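Local coordinates for borrelidin polyketide synthase, type I (Streptomyces parvulus, PDB 6OBT), which probably dehydrates a beta-hydroxyacyl chain carried on acyl carrier protein, as a dehydratase domain in the assembly of the polyketide borrelidin, at residues G83-E88 / L226-F231; A40-V45 / V87-H92; V261-T266 / P291-G296. All coordinates share one frame; numbering follows the deposited sequence.

Contact 1 of 3, residues G83-E88 / L226-F231; sequences GVVWVE and LHPGLF
The phenyl ring of F231 is the main bump of this interface, and the hollow that takes it lies on helix 83-97 between V84, V87 and E88. V84 covers one ring face: its CB sits 4.0 Å from the centroid of the F231 ring, 18° off the ring normal, a CH-pi contact displaced toward the rim. From the same residue, CG1 reaches F231 CD2 at 3.8 Å, the valine and the phenylalanine coming from opposite helices and overlapping alongside. At the far end of the ring, V87 CG1 touches the tip atom CZ of F231 at 3.9 Å, while the E88 methylene CB lies near CD1. With its CG anti to the backbone N (chi1 -155°), F231 swings the ring off its own helix, bringing the CD2 side against V84 and CZ to V87.

A second, smaller bump is the P228 ring. V85 CG2 rests on CB and CG of P228, in the first turn of helix 228-236, with 3.7 Å between CG2 and CB.

One helical turn on from V84, E88 adds a polar contact. Its chain, bent at chi2 (82°), brings OE2 to 3.0 Å from L226 N in an almost straight bond, met on the syn side of the carboxylate but out of its plane. OE1 takes G225 N and H42 NE2, so three N-H groups grip this buried group and fix its rotation. Just before the helix, H227 acts as N-cap, with ND1 accepting from G229 N at 3.1 Å. H227, P228 and D232 match the HPxxxD motif of polyketide synthase dehydratases, and the buried meeting of this motif helix with helix 83-97 is consistent with the centre of their double-hotdog fold.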
ATOM      1  N   GLY A  83      -6.095  -5.698 -22.711  1.00 38.42           N
ATOM      2  CA  GLY A  83      -5.072  -4.669 -22.599  1.00 37.29           C
ATOM      3  C   GLY A  83      -5.625  -3.291 -22.294  1.00 37.43           C
ATOM      4  O   GLY A  83      -4.979  -2.495 -21.600  1.00 33.60           O
ATOM      5  N   VAL A  84      -6.830  -2.987 -22.777  1.00 36.86           N
ATOM      6  CA  VAL A  84      -7.397  -1.671 -22.485  1.00 36.45           C
ATOM      7  C   VAL A  84      -7.713  -1.516 -21.001  1.00 31.89           C
ATOM      8  O   VAL A  84      -7.894  -0.390 -20.535  1.00 31.36           O
ATOM      9  CB  VAL A  84      -8.658  -1.379 -23.320  1.00 39.27           C
ATOM     10  CG1 VAL A  84      -8.306  -1.224 -24.818  1.00 41.96           C
ATOM     11  CG2 VAL A  84      -9.707  -2.449 -23.105  1.00 37.53           C
ATOM     12  N   VAL A  85      -7.770  -2.608 -20.225  1.00 31.78           N
ATOM     13  CA  VAL A  85      -7.934  -2.430 -18.781  1.00 28.28           C
ATOM     14  C   VAL A  85      -6.766  -1.628 -18.214  1.00 32.11           C
ATOM     15  O   VAL A  85      -6.947  -0.769 -17.340  1.00 32.67           O
ATOM     16  CB  VAL A  85      -8.077  -3.790 -18.059  1.00 31.40           C
ATOM     17  CG1 VAL A  85      -7.842  -3.607 -16.557  1.00 36.96           C
ATOM     18  CG2 VAL A  85      -9.460  -4.378 -18.303  1.00 36.39           C
ATOM     19  N   TRP A  86      -5.551  -1.882 -18.710  1.00 30.67           N
ATOM     20  CA  TRP A  86      -4.409  -1.156 -18.166  1.00 31.67           C
ATOM     21  C   TRP A  86      -4.449   0.310 -18.568  1.00 35.08           C
ATOM     22  O   TRP A  86      -3.959   1.164 -17.826  1.00 30.99           O
ATOM     23  CB  TRP A  86      -3.101  -1.794 -18.617  1.00 28.05           C
ATOM     24  CG  TRP A  86      -2.971  -3.283 -18.235  1.00 31.82           C
ATOM     25  CD1 TRP A  86      -2.840  -4.332 -19.086  1.00 32.41           C
ATOM     26  CD2 TRP A  86      -2.965  -3.837 -16.909  1.00 33.18           C
ATOM     27  NE1 TRP A  86      -2.756  -5.514 -18.375  1.00 37.07           N
ATOM     28  CE2 TRP A  86      -2.829  -5.232 -17.038  1.00 37.92           C
ATOM     29  CE3 TRP A  86      -3.069  -3.283 -15.625  1.00 35.30           C
ATOM     30  CZ2 TRP A  86      -2.777  -6.091 -15.927  1.00 37.76           C
ATOM     31  CZ3 TRP A  86      -3.022  -4.126 -14.527  1.00 36.15           C
ATOM     32  CH2 TRP A  86      -2.882  -5.518 -14.685  1.00 34.84           C
ATOM     33  N   VAL A  87      -5.041   0.632 -19.723  1.00 32.01           N
ATOM     34  CA  VAL A  87      -5.177   2.044 -20.082  1.00 28.17           C
ATOM     35  C   VAL A  87      -6.220   2.718 -19.200  1.00 28.07           C
ATOM     36  O   VAL A  87      -6.026   3.849 -18.734  1.00 31.02           O
ATOM     37  CB  VAL A  87      -5.521   2.205 -21.577  1.00 30.91           C
ATOM     38  CG1 VAL A  87      -5.533   3.712 -21.947  1.00 32.61           C
ATOM     39  CG2 VAL A  87      -4.526   1.455 -22.428  1.00 31.40           C
ATOM     40  N   GLU A  88      -7.364   2.051 -19.004  1.00 24.21           N
ATOM     41  CA  GLU A  88      -8.394   2.536 -18.095  1.00 29.37           C
ATOM     42  C   GLU A  88      -7.833   2.823 -16.702  1.00 31.47           C
ATOM     43  O   GLU A  88      -8.128   3.874 -16.097  1.00 31.56           O
ATOM     44  CB  GLU A  88      -9.529   1.499 -18.053  1.00 33.16           C
ATOM     45  CG  GLU A  88     -10.324   1.421 -16.735  1.00 34.88           C
ATOM     46  CD  GLU A  88     -11.387   2.494 -16.665  1.00 44.17           C
ATOM     47  OE1 GLU A  88     -12.214   2.490 -15.731  1.00 49.80           O
ATOM     48  OE2 GLU A  88     -11.387   3.356 -17.564  1.00 50.09           O
ATOM     49  N   LEU A 226     -14.214   4.312 -18.169  1.00 31.67           N
ATOM     50  CA  LEU A 226     -14.866   3.716 -19.336  1.00 30.70           C
ATOM     51  C   LEU A 226     -14.846   2.208 -19.173  1.00 34.79           C
ATOM     52  O   LEU A 226     -13.765   1.602 -19.142  1.00 38.18           O
ATOM     53  CB  LEU A 226     -14.171   4.125 -20.639  1.00 36.39           C
ATOM     54  CG  LEU A 226     -14.800   3.581 -21.931  1.00 41.64           C
ATOM     55  CD1 LEU A 226     -16.222   4.108 -22.070  1.00 40.28           C
ATOM     56  CD2 LEU A 226     -13.973   3.964 -23.139  1.00 36.55           C
ATOM     57  N   HIS A 227     -16.031   1.599 -19.055  1.00 36.01           N
ATOM     58  CA  HIS A 227     -16.116   0.163 -18.795  1.00 32.20           C
ATOM     59  C   HIS A 227     -15.232  -0.618 -19.767  1.00 37.95           C
ATOM     60  O   HIS A 227     -15.305  -0.388 -20.988  1.00 35.21           O
ATOM     61  CB  HIS A 227     -17.561  -0.327 -18.929  1.00 37.95           C
ATOM     62  CG  HIS A 227     -17.792  -1.700 -18.381  1.00 39.22           C
ATOM     63  ND1 HIS A 227     -17.458  -2.847 -19.073  1.00 38.76           N
ATOM     64  CD2 HIS A 227     -18.332  -2.111 -17.207  1.00 38.05           C
ATOM     65  CE1 HIS A 227     -17.772  -3.905 -18.342  1.00 40.23           C
ATOM     66  NE2 HIS A 227     -18.306  -3.486 -17.205  1.00 36.82           N
ATOM     67  N   PRO A 228     -14.420  -1.566 -19.280  1.00 34.01           N
ATOM     68  CA  PRO A 228     -13.509  -2.304 -20.179  1.00 31.70           C
ATOM     69  C   PRO A 228     -14.168  -2.950 -21.386  1.00 37.90           C
ATOM     70  O   PRO A 228     -13.536  -3.041 -22.448  1.00 40.61           O
ATOM     71  CB  PRO A 228     -12.893  -3.353 -19.241  1.00 37.44           C
ATOM     72  CG  PRO A 228     -12.839  -2.640 -17.918  1.00 38.87           C
ATOM     73  CD  PRO A 228     -14.101  -1.804 -17.857  1.00 36.18           C
ATOM     74  N   GLY A 229     -15.402  -3.438 -21.255  1.00 35.77           N
ATOM     75  CA  GLY A 229     -16.018  -4.112 -22.389  1.00 39.33           C
ATOM     76  C   GLY A 229     -16.344  -3.151 -23.509  1.00 42.10           C
ATOM     77  O   GLY A 229     -16.284  -3.511 -24.693  1.00 39.57           O
ATOM     78  N   LEU A 230     -16.691  -1.920 -23.152  1.00 40.75           N
ATOM     79  CA  LEU A 230     -16.979  -0.898 -24.148  1.00 39.33           C
ATOM     80  C   LEU A 230     -15.688  -0.295 -24.685  1.00 37.10           C
ATOM     81  O   LEU A 230     -15.537  -0.110 -25.897  1.00 37.23           O
ATOM     82  CB  LEU A 230     -17.873   0.167 -23.527  1.00 36.81           C
ATOM     83  CG  LEU A 230     -18.292   1.333 -24.408  1.00 38.42           C
ATOM     84  CD1 LEU A 230     -19.035   0.786 -25.604  1.00 39.00           C
ATOM     85  CD2 LEU A 230     -19.166   2.271 -23.634  1.00 35.95           C
ATOM     86  N   PHE A 231     -14.736  -0.018 -23.786  1.00 33.82           N
ATOM     87  CA  PHE A 231     -13.394   0.375 -24.199  1.00 35.25           C
ATOM     88  C   PHE A 231     -12.803  -0.639 -25.185  1.00 37.80           C
ATOM     89  O   PHE A 231     -12.238  -0.259 -26.221  1.00 37.91           O
ATOM     90  CB  PHE A 231     -12.522   0.518 -22.934  1.00 35.60           C
ATOM     91  CG  PHE A 231     -11.342   1.459 -23.067  1.00 34.06           C
ATOM     92  CD1 PHE A 231     -10.802   2.053 -21.934  1.00 33.56           C
ATOM     93  CD2 PHE A 231     -10.743   1.702 -24.291  1.00 34.19           C
ATOM     94  CE1 PHE A 231      -9.713   2.902 -22.019  1.00 35.54           C
ATOM     95  CE2 PHE A 231      -9.655   2.542 -24.385  1.00 35.35           C
ATOM     96  CZ  PHE A 231      -9.132   3.134 -23.250  1.00 37.42           C
TER

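Contact 2 of 3, residues A40-V45 / V87-H92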
ATOM      1  N   ALA A  40     -10.239   4.670  -3.326  1.00 47.61           N
ATOM      2  CA  ALA A  40      -9.814   5.121  -4.647  1.00 42.51           C
ATOM      3  C   ALA A  40     -10.929   5.147  -5.690  1.00 43.78           C
ATOM      4  O   ALA A  40     -10.715   5.687  -6.781  1.00 47.10           O
ATOM      5  CB  ALA A  40      -8.652   4.249  -5.147  1.00 35.75           C
ATOM      6  N   GLY A  41     -12.101   4.579  -5.397  1.00 42.19           N
ATOM      7  CA  GLY A  41     -13.260   4.749  -6.262  1.00 45.32           C
ATOM      8  C   GLY A  41     -13.237   4.031  -7.598  1.00 45.75           C
ATOM      9  O   GLY A  41     -13.986   4.410  -8.503  1.00 48.11           O
ATOM     10  N   HIS A  42     -12.392   3.015  -7.760  1.00 41.70           N
ATOM     11  CA  HIS A  42     -12.359   2.196  -8.964  1.00 39.26           C
ATOM     12  C   HIS A  42     -12.647   0.750  -8.603  1.00 41.17           C
ATOM     13  O   HIS A  42     -12.199   0.263  -7.561  1.00 35.32           O
ATOM     14  CB  HIS A  42     -11.011   2.267  -9.674  1.00 33.99           C
ATOM     15  CG  HIS A  42     -11.066   1.796 -11.096  1.00 37.60           C
ATOM     16  ND1 HIS A  42     -10.970   0.466 -11.450  1.00 38.02           N
ATOM     17  CD2 HIS A  42     -11.250   2.481 -12.252  1.00 35.94           C
ATOM     18  CE1 HIS A  42     -11.065   0.354 -12.763  1.00 40.64           C
ATOM     19  NE2 HIS A  42     -11.241   1.563 -13.274  1.00 35.98           N
ATOM     20  N   ALA A  43     -13.377   0.063  -9.484  1.00 37.25           N
ATOM     21  CA  ALA A  43     -13.760  -1.322  -9.224  1.00 40.50           C
ATOM     22  C   ALA A  43     -12.544  -2.240  -9.128  1.00 38.87           C
ATOM     23  O   ALA A  43     -12.484  -3.109  -8.246  1.00 43.78           O
ATOM     24  CB  ALA A  43     -14.716  -1.816 -10.315  1.00 44.94           C
ATOM     25  N   PHE A  44     -11.555  -2.055 -10.008  1.00 33.78           N
ATOM     26  CA  PHE A  44     -10.387  -2.932 -10.016  1.00 32.30           C
ATOM     27  C   PHE A  44      -9.342  -2.538  -8.980  1.00 34.94           C
ATOM     28  O   PHE A  44      -8.603  -3.407  -8.508  1.00 30.84           O
ATOM     29  CB  PHE A  44      -9.713  -2.938 -11.381  1.00 33.89           C
ATOM     30  CG  PHE A  44     -10.499  -3.648 -12.451  1.00 42.29           C
ATOM     31  CD1 PHE A  44     -11.549  -4.487 -12.126  1.00 44.67           C
ATOM     32  CD2 PHE A  44     -10.178  -3.465 -13.781  1.00 37.40           C
ATOM     33  CE1 PHE A  44     -12.275  -5.132 -13.126  1.00 47.99           C
ATOM     34  CE2 PHE A  44     -10.894  -4.101 -14.780  1.00 37.21           C
ATOM     35  CZ  PHE A  44     -11.940  -4.940 -14.450  1.00 40.46           C
ATOM     36  N   VAL A  45      -9.213  -1.254  -8.656  1.00 36.24           N
ATOM     37  CA  VAL A  45      -8.239  -0.850  -7.638  1.00 35.35           C
ATOM     38  C   VAL A  45      -8.960  -0.016  -6.587  1.00 36.71           C
ATOM     39  O   VAL A  45      -8.943   1.221  -6.642  1.00 39.56           O
ATOM     40  CB  VAL A  45      -7.038  -0.116  -8.256  1.00 31.67           C
ATOM     41  CG1 VAL A  45      -6.115  -1.126  -8.908  1.00 29.67           C
ATOM     42  CG2 VAL A  45      -7.469   0.930  -9.273  1.00 30.38           C
ATOM     43  N   VAL A  87      -5.041   0.632 -19.723  1.00 32.01           N
ATOM     44  CA  VAL A  87      -5.177   2.044 -20.082  1.00 28.17           C
ATOM     45  C   VAL A  87      -6.220   2.718 -19.200  1.00 28.07           C
ATOM     46  O   VAL A  87      -6.026   3.849 -18.734  1.00 31.02           O
ATOM     47  CB  VAL A  87      -5.521   2.205 -21.577  1.00 30.91           C
ATOM     48  CG1 VAL A  87      -5.533   3.712 -21.947  1.00 32.61           C
ATOM     49  CG2 VAL A  87      -4.526   1.455 -22.428  1.00 31.40           C
ATOM     50  N   GLU A  88      -7.364   2.051 -19.004  1.00 24.21           N
ATOM     51  CA  GLU A  88      -8.394   2.536 -18.095  1.00 29.37           C
ATOM     52  C   GLU A  88      -7.833   2.823 -16.702  1.00 31.47           C
ATOM     53  O   GLU A  88      -8.128   3.874 -16.097  1.00 31.56           O
ATOM     54  CB  GLU A  88      -9.529   1.499 -18.053  1.00 33.16           C
ATOM     55  CG  GLU A  88     -10.324   1.421 -16.735  1.00 34.88           C
ATOM     56  CD  GLU A  88     -11.387   2.494 -16.665  1.00 44.17           C
ATOM     57  OE1 GLU A  88     -12.214   2.490 -15.731  1.00 49.80           O
ATOM     58  OE2 GLU A  88     -11.387   3.356 -17.564  1.00 50.09           O
ATOM     59  N   LEU A  89      -7.018   1.901 -16.164  1.00 33.59           N
ATOM     60  CA  LEU A  89      -6.419   2.130 -14.848  1.00 29.86           C
ATOM     61  C   LEU A  89      -5.452   3.307 -14.875  1.00 29.96           C
ATOM     62  O   LEU A  89      -5.394   4.082 -13.923  1.00 32.17           O
ATOM     63  CB  LEU A  89      -5.705   0.860 -14.358  1.00 27.18           C
ATOM     64  CG  LEU A  89      -6.640  -0.307 -14.052  1.00 33.39           C
ATOM     65  CD1 LEU A  89      -5.857  -1.579 -13.664  1.00 32.83           C
ATOM     66  CD2 LEU A  89      -7.637   0.070 -12.982  1.00 34.60           C
ATOM     67  N   ALA A  90      -4.666   3.445 -15.947  1.00 30.82           N
ATOM     68  CA  ALA A  90      -3.774   4.593 -16.040  1.00 31.04           C
ATOM     69  C   ALA A  90      -4.563   5.899 -16.083  1.00 31.31           C
ATOM     70  O   ALA A  90      -4.184   6.879 -15.427  1.00 28.81           O
ATOM     71  CB  ALA A  90      -2.879   4.466 -17.273  1.00 36.71           C
ATOM     72  N   LEU A  91      -5.668   5.928 -16.846  1.00 31.00           N
ATOM     73  CA  LEU A  91      -6.499   7.133 -16.913  1.00 30.94           C
ATOM     74  C   LEU A  91      -7.078   7.472 -15.546  1.00 33.10           C
ATOM     75  O   LEU A  91      -7.198   8.652 -15.182  1.00 33.11           O
ATOM     76  CB  LEU A  91      -7.632   6.945 -17.931  1.00 31.99           C
ATOM     77  CG  LEU A  91      -7.214   7.027 -19.396  1.00 33.99           C
ATOM     78  CD1 LEU A  91      -8.214   6.301 -20.314  1.00 34.80           C
ATOM     79  CD2 LEU A  91      -7.115   8.501 -19.795  1.00 34.57           C
ATOM     80  N   HIS A  92      -7.423   6.443 -14.764  1.00 32.52           N
ATOM     81  CA  HIS A  92      -8.007   6.683 -13.453  1.00 33.78           C
ATOM     82  C   HIS A  92      -6.957   7.201 -12.477  1.00 36.01           C
ATOM     83  O   HIS A  92      -7.190   8.180 -11.758  1.00 38.73           O
ATOM     84  CB  HIS A  92      -8.646   5.403 -12.912  1.00 37.99           C
ATOM     85  CG  HIS A  92      -9.122   5.538 -11.502  1.00 36.32           C
ATOM     86  ND1 HIS A  92     -10.386   5.986 -11.183  1.00 40.29           N
ATOM     87  CD2 HIS A  92      -8.489   5.324 -10.324  1.00 36.54           C
ATOM     88  CE1 HIS A  92     -10.518   6.021  -9.869  1.00 39.46           C
ATOM     89  NE2 HIS A  92      -9.378   5.635  -9.325  1.00 39.27           N
TER
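A His-carboxylate hydrogen bond, H42 to E88, and a T-shaped pair of histidines, H42 with H92, tie the loop between strands 38-39 and 47-50 to helix 83-97. H42 NE2 donates to E88 OE1 at 2.8 Å, an oxygen it shares with G225 N. The oxygen lies in the plane of the imidazole, whereas the ring approaches the carboxylate from its anti side and somewhat out of plane. At the other ring nitrogen, ND1 of H42 accepts from F44 N at 3.0 Å; with both nitrogens engaged, the ring is held against rotation.

H42 turns its edge to the face of H92, with centroids 4.9 Å apart and planes at 65°. The H42 CB sits squarely over the centre of the H92 ring, 3.8 Å from its centroid. H92 has CG anti to its own backbone N (chi1 173°), which carries the imidazole out to the loop, where NE2 makes a weak, bent bond of 2.9 Å to A40 O at the ring edge.

L89 supplies the apolar filling through a single methyl. CD2 lies over one face of H42, 3.4 Å from CE1, and also touches F44 CB and, at 3.8 Å, V45 CG2. Three loop side chains thus converge on one leucine branch. F44 also meets Y67 and Y224 edge-to-face. Helix 83-97, on which this loop packs, is consistent with the central helix of the N-terminal hotdog in a double-hotdog dehydratase.

Contact 3 of 3, residues V261-T266 / P291-G296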
ATOM      1  N   VAL A 261      -3.755   9.314 -24.786  1.00 38.88           N
ATOM      2  CA  VAL A 261      -5.113   8.886 -24.460  1.00 37.93           C
ATOM      3  C   VAL A 261      -5.715   9.867 -23.465  1.00 35.13           C
ATOM      4  O   VAL A 261      -5.098  10.185 -22.439  1.00 35.55           O
ATOM      5  CB  VAL A 261      -5.135   7.462 -23.883  1.00 36.85           C
ATOM      6  CG1 VAL A 261      -6.571   6.963 -23.781  1.00 36.72           C
ATOM      7  CG2 VAL A 261      -4.282   6.532 -24.720  1.00 39.15           C
ATOM      8  N   ARG A 262      -6.922  10.351 -23.761  1.00 31.44           N
ATOM      9  CA  ARG A 262      -7.643  11.225 -22.847  1.00 32.32           C
ATOM     10  C   ARG A 262      -9.080  10.754 -22.717  1.00 31.94           C
ATOM     11  O   ARG A 262      -9.703  10.343 -23.703  1.00 34.49           O
ATOM     12  CB  ARG A 262      -7.620  12.695 -23.316  1.00 40.53           C
ATOM     13  CG  ARG A 262      -6.231  13.282 -23.437  1.00 50.46           C
ATOM     14  CD  ARG A 262      -6.164  14.675 -22.842  1.00 58.66           C
ATOM     15  NE  ARG A 262      -6.544  15.683 -23.822  1.00 64.69           N
ATOM     16  CZ  ARG A 262      -6.795  16.954 -23.527  1.00 74.05           C
ATOM     17  NH1 ARG A 262      -6.703  17.377 -22.272  1.00 75.27           N
ATOM     18  NH2 ARG A 262      -7.141  17.807 -24.483  1.00 76.91           N
ATOM     19  N   LEU A 263      -9.599  10.813 -21.494  1.00 30.89           N
ATOM     20  CA  LEU A 263     -10.980  10.448 -21.207  1.00 31.66           C
ATOM     21  C   LEU A 263     -11.705  11.694 -20.721  1.00 33.03           C
ATOM     22  O   LEU A 263     -11.324  12.281 -19.698  1.00 32.41           O
ATOM     23  CB  LEU A 263     -11.039   9.322 -20.169  1.00 32.56           C
ATOM     24  CG  LEU A 263     -12.436   8.828 -19.804  1.00 32.18           C
ATOM     25  CD1 LEU A 263     -13.079   8.129 -21.014  1.00 32.07           C
ATOM     26  CD2 LEU A 263     -12.406   7.889 -18.619  1.00 32.74           C
ATOM     27  N   PHE A 264     -12.739  12.109 -21.462  1.00 36.32           N
ATOM     28  CA  PHE A 264     -13.413  13.364 -21.152  1.00 33.90           C
ATOM     29  C   PHE A 264     -14.653  13.183 -20.297  1.00 36.62           C
ATOM     30  O   PHE A 264     -15.105  14.149 -19.677  1.00 37.19           O
ATOM     31  CB  PHE A 264     -13.780  14.093 -22.450  1.00 35.01           C
ATOM     32  CG  PHE A 264     -12.610  14.269 -23.374  1.00 32.76           C
ATOM     33  CD1 PHE A 264     -11.636  15.222 -23.088  1.00 39.81           C
ATOM     34  CD2 PHE A 264     -12.465  13.485 -24.498  1.00 36.20           C
ATOM     35  CE1 PHE A 264     -10.537  15.378 -23.924  1.00 37.36           C
ATOM     36  CE2 PHE A 264     -11.372  13.638 -25.328  1.00 41.70           C
ATOM     37  CZ  PHE A 264     -10.407  14.582 -25.031  1.00 39.08           C
ATOM     38  N   ALA A 265     -15.168  11.962 -20.190  1.00 37.51           N
ATOM     39  CA  ALA A 265     -16.416  11.725 -19.488  1.00 34.68           C
ATOM     40  C   ALA A 265     -16.410  10.322 -18.918  1.00 38.39           C
ATOM     41  O   ALA A 265     -15.855   9.405 -19.524  1.00 37.92           O
ATOM     42  CB  ALA A 265     -17.614  11.882 -20.432  1.00 34.90           C
ATOM     43  N   THR A 266     -17.049  10.162 -17.760  1.00 38.63           N
ATOM     44  CA  THR A 266     -17.224   8.862 -17.129  1.00 35.94           C
ATOM     45  C   THR A 266     -18.696   8.461 -17.156  1.00 38.48           C
ATOM     46  O   THR A 266     -19.589   9.292 -17.352  1.00 41.61           O
ATOM     47  CB  THR A 266     -16.700   8.879 -15.693  1.00 39.60           C
ATOM     48  OG1 THR A 266     -17.449   9.828 -14.925  1.00 38.76           O
ATOM     49  CG2 THR A 266     -15.233   9.282 -15.685  1.00 36.03           C
ATOM     50  N   PRO A 291     -17.771  14.830 -26.386  1.00 33.75           N
ATOM     51  CA  PRO A 291     -16.553  14.017 -26.444  1.00 34.57           C
ATOM     52  C   PRO A 291     -16.472  13.072 -25.250  1.00 34.47           C
ATOM     53  O   PRO A 291     -16.956  13.381 -24.156  1.00 32.30           O
ATOM     54  CB  PRO A 291     -15.433  15.069 -26.420  1.00 36.29           C
ATOM     55  CG  PRO A 291     -16.069  16.297 -26.936  1.00 41.46           C
ATOM     56  CD  PRO A 291     -17.471  16.271 -26.414  1.00 37.62           C
ATOM     57  N   VAL A 292     -15.906  11.883 -25.489  1.00 36.90           N
ATOM     58  CA  VAL A 292     -15.723  10.872 -24.445  1.00 35.43           C
ATOM     59  C   VAL A 292     -14.266  10.417 -24.419  1.00 36.29           C
ATOM     60  O   VAL A 292     -13.638  10.370 -23.356  1.00 34.14           O
ATOM     61  CB  VAL A 292     -16.654   9.653 -24.642  1.00 35.35           C
ATOM     62  CG1 VAL A 292     -16.379   8.568 -23.550  1.00 29.19           C
ATOM     63  CG2 VAL A 292     -18.124  10.056 -24.645  1.00 37.00           C
ATOM     64  N   LEU A 293     -13.707  10.069 -25.579  1.00 33.32           N
ATOM     65  CA  LEU A 293     -12.387   9.456 -25.578  1.00 34.50           C
ATOM     66  C   LEU A 293     -11.610   9.832 -26.827  1.00 40.38           C
ATOM     67  O   LEU A 293     -12.172   9.872 -27.933  1.00 41.71           O
ATOM     68  CB  LEU A 293     -12.502   7.925 -25.458  1.00 36.85           C
ATOM     69  CG  LEU A 293     -11.272   7.030 -25.642  1.00 41.29           C
ATOM     70  CD1 LEU A 293     -10.419   6.999 -24.368  1.00 34.87           C
ATOM     71  CD2 LEU A 293     -11.696   5.616 -26.050  1.00 39.09           C
ATOM     72  N   THR A 294     -10.314  10.108 -26.642  1.00 29.97           N
ATOM     73  CA  THR A 294      -9.372  10.242 -27.751  1.00 40.06           C
ATOM     74  C   THR A 294      -8.144   9.375 -27.501  1.00 39.06           C
ATOM     75  O   THR A 294      -7.619   9.339 -26.381  1.00 40.72           O
ATOM     76  CB  THR A 294      -8.951  11.712 -27.961  1.00 50.45           C
ATOM     77  OG1 THR A 294      -8.568  12.296 -26.710  1.00 56.72           O
ATOM     78  CG2 THR A 294     -10.102  12.514 -28.531  1.00 48.43           C
ATOM     79  N   ILE A 295      -7.697   8.680 -28.547  1.00 37.20           N
ATOM     80  CA  ILE A 295      -6.415   7.973 -28.575  1.00 38.66           C
ATOM     81  C   ILE A 295      -5.591   8.571 -29.708  1.00 38.23           C
ATOM     82  O   ILE A 295      -5.915   8.384 -30.889  1.00 45.62           O
ATOM     83  CB  ILE A 295      -6.576   6.459 -28.767  1.00 42.34           C
ATOM     84  CG1 ILE A 295      -7.526   5.851 -27.737  1.00 41.43           C
ATOM     85  CG2 ILE A 295      -5.223   5.766 -28.681  1.00 43.15           C
ATOM     86  CD1 ILE A 295      -7.799   4.336 -28.013  1.00 38.57           C
ATOM     87  N   GLY A 296      -4.512   9.271 -29.347  1.00 46.63           N
ATOM     88  CA  GLY A 296      -3.670   9.903 -30.348  1.00 49.43           C
ATOM     89  C   GLY A 296      -3.023   8.921 -31.305  1.00 51.58           C
ATOM     90  O   GLY A 296      -2.880   9.208 -32.495  1.00 51.57           O
TER
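V261 and L293 pack on one face of two antiparallel strands, CG1 of V261 lying 3.9 Å from L293 CD1. On this face V261 also runs side by side with I295, and L263 CD1 reaches in toward V292 CG1. V261 touches V87 and L91 of helix 83-97, and L263 touches L91. The tight packing belongs to the buried V261, L293 and I295.

Backbone bonds set the register of the two strands. R262 and T294 form a hydrogen-bonded pair: R262 N donates to T294 O at 2.9 Å and T294 N returns a bond to R262 O at 3.0 Å. V261 with I295 and L263 with L293 are the flanking non-hydrogen-bonded pairs. Past the end of strand 254-263, F264 N still bonds V292 O at 2.7 Å, although from 37° above the carbonyl plane. Here V292 and L293 together face A284 on the next strand, a classic beta bulge. This is consistent with a double hotdog, where strand 254-263, next to strand 101-107, lies at the join of the two halves and meets the helix of the first.

Exposure grows toward L263, F264 and P291 and on the R262/T294 face. T294 lies beside R262, its OG1 3.5 Å from R262 CB, and comes to the edge of the F264 ring, its CG2 in the ring plane and 3.6 Å from F264 CE2. F264 CG is anti to its carbonyl carbon (chi1 -53°), which turns the ring back so that its edge meets strand 291-295, with P291 CB 3.9 Å from F264 CD2. F264 CE1 comes over one face of the R262 guanidinium, whose NH1 forms a salt bridge with D100 while NH2 donates to P160 O.

Overall arrangement
Contacts 1 and 2 use successive turns of helix 83-97 and share E88, whose carboxylate joins the loop just before helix 228-236 to loop 40-45. Contact 1 is fully buried near the centre of the chain and mostly apolar; contact 2, about 9 Å away between centres, is also largely buried but richer in histidine and hydrogen-bond chemistry. Contact 3, its centre about 12 Å from that of contact 1, lies about as far from the middle of the chain as contact 2 but is only partly buried, and is held chiefly by backbone bonds. The same helix meets its strands through V87 and L91. F231 also touches L293, so both helices of contact 1 reach contact 3.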